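Desulfoferrodoxin (Rbo) (PDB 1Y07) is an iron-binding superoxide reductase of the desulfoferrodoxin family that probably reduces superoxide to hydrogen peroxide. Local coordinates at residues Val28-Ser32 / Glu33-Ala37. Residues are numbered along the deposited sequence; the frame is centred on the assembly and turned at random.
Sequences VACGS and EVLRA
Leu-35 reaches across to Val-28 and Cys-30, on the face of the hairpin where Val-28 also points. Starting at its root, CB sits 3.6 Å from Val-28 O and 4.2 Å from Val-28 CB. A chi1 of -52° puts CG opposite the carbonyl carbon and beside the backbone N, which keeps CG close to the same oxygen, 3.7 Å from Val-28 O. There the chain forks: CD1 meets the sulfur, 4.0 Å from Cys-30 SG, while CD2 turns back along its own strand to lie 3.6 Å from Glu-33 CB. Phe-17 and Phe-8, from strands 16-20 and 5-9, pack against both Val-28 and Leu-35.

The backbone brings the branches together. Leu-35 N gives Val-28 O a short, nearly straight bond of 2.6 Å, and Val-34 CA adds a C-H contact to that oxygen. Val-28 N returns a 3.0 Å bond to Leu-35 O, in the carbonyl plane. Nearer the turn, Cys-30 N binds Glu-33 O at 3.1 Å, with the donor tilted out of the carbonyl plane by 30°; the reverse bond, Glu-33 N to Cys-30 O, is weak. The carboxylate of Glu-33 is held elsewhere, its OE1 accepting a bond from Gln-10 NE2.

Gly-31 and Ser-32 fill the two corner positions. The glycine's positive phi of 82° costs little without a CB and lets the chain reverse here. On its outer side, strand 27-29 pairs antiparallel with a strand of the second subunit, and the whole is a beta hairpin with a two-residue turn, its closing bond weak, extended into an intersubunit sheet.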
loop_
_atom_site.group_PDB
_atom_site.type_symbol
_atom_site.label_atom_id
_atom_site.label_comp_id
_atom_site.label_asym_id
_atom_site.label_seq_id
_atom_site.Cartn_x
_atom_site.Cartn_y
_atom_site.Cartn_z
ATOM N N VAL B 28 16.292 5.219 -2.737
ATOM C CA VAL B 28 15.744 6.192 -1.802
ATOM C C VAL B 28 16.835 6.624 -0.875
ATOM O O VAL B 28 17.523 5.785 -0.246
ATOM C CB VAL B 28 14.637 5.584 -0.928
ATOM C CG1 VAL B 28 13.949 6.663 -0.127
ATOM C CG2 VAL B 28 13.655 4.823 -1.787
ATOM N N ALA B 29 17.025 7.932 -0.793
ATOM C CA ALA B 29 18.005 8.504 0.116
ATOM C C ALA B 29 17.221 8.890 1.357
ATOM O O ALA B 29 16.253 9.617 1.269
ATOM C CB ALA B 29 18.622 9.710 -0.503
ATOM N N CYS B 30 17.599 8.378 2.505
ATOM C CA CYS B 30 16.737 8.550 3.669
ATOM C C CYS B 30 17.611 8.464 4.939
ATOM O O CYS B 30 17.991 7.385 5.394
ATOM C CB CYS B 30 15.530 7.559 3.509
ATOM S SG CYS B 30 15.094 6.400 4.779
ATOM N N GLY B 31 17.975 9.645 5.456
ATOM C CA GLY B 31 19.085 9.810 6.398
ATOM C C GLY B 31 20.326 9.865 5.514
ATOM O O GLY B 31 20.244 10.371 4.378
ATOM N N SER B 32 21.462 9.338 5.979
ATOM C CA SER B 32 22.384 8.762 4.998
ATOM C C SER B 32 22.410 7.245 5.099
ATOM O O SER B 32 23.386 6.617 5.537
ATOM C CB SER B 32 23.786 9.353 4.998
ATOM O OG SER B 32 24.404 8.949 3.775
ATOM N N GLU B 33 21.264 6.683 4.764
ATOM C CA GLU B 33 21.228 5.417 4.074
ATOM C C GLU B 33 20.937 5.840 2.629
ATOM O O GLU B 33 20.309 6.868 2.405
ATOM C CB GLU B 33 20.095 4.528 4.603
ATOM C CG GLU B 33 20.240 3.994 6.033
ATOM C CD GLU B 33 18.920 3.410 6.554
ATOM O OE1 GLU B 33 17.997 4.215 6.815
ATOM O OE2 GLU B 33 18.794 2.162 6.694
ATOM N N VAL B 34 21.435 5.084 1.672
ATOM C CA VAL B 34 20.800 4.994 0.344
ATOM C C VAL B 34 20.178 3.606 0.304
ATOM O O VAL B 34 20.869 2.592 0.476
ATOM C CB VAL B 34 21.825 5.222 -0.803
ATOM C CG1 VAL B 34 21.255 4.859 -2.146
ATOM C CG2 VAL B 34 22.262 6.674 -0.817
ATOM N N LEU B 35 18.867 3.529 0.086
ATOM C CA LEU B 35 18.165 2.258 0.133
ATOM C C LEU B 35 17.985 1.821 -1.322
ATOM O O LEU B 35 17.646 2.643 -2.144
ATOM C CB LEU B 35 16.795 2.401 0.759
ATOM C CG LEU B 35 16.717 3.100 2.120
ATOM C CD1 LEU B 35 15.240 3.139 2.540
ATOM C CD2 LEU B 35 17.580 2.457 3.158
ATOM N N ARG B 36 18.288 0.564 -1.605
ATOM C CA ARG B 36 18.053 -0.022 -2.916
ATOM C C ARG B 36 16.922 -1.035 -2.816
ATOM O O ARG B 36 16.654 -1.570 -1.769
ATOM C CB ARG B 36 19.303 -0.752 -3.443
ATOM C CG ARG B 36 20.593 0.068 -3.491
ATOM C CD ARG B 36 20.627 1.092 -4.594
ATOM N NE ARG B 36 21.801 1.965 -4.498
ATOM C CZ ARG B 36 22.110 2.888 -5.405
ATOM N NH1 ARG B 36 23.187 3.649 -5.240
ATOM N NH2 ARG B 36 21.354 3.041 -6.485
ATOM N N ALA B 37 16.300 -1.370 -3.948
ATOM C CA ALA B 37 15.236 -2.370 -3.927
ATOM C C ALA B 37 15.810 -3.672 -3.403
ATOM O O ALA B 37 16.844 -4.189 -3.912
ATOM C CB ALA B 37 14.699 -2.569 -5.330
#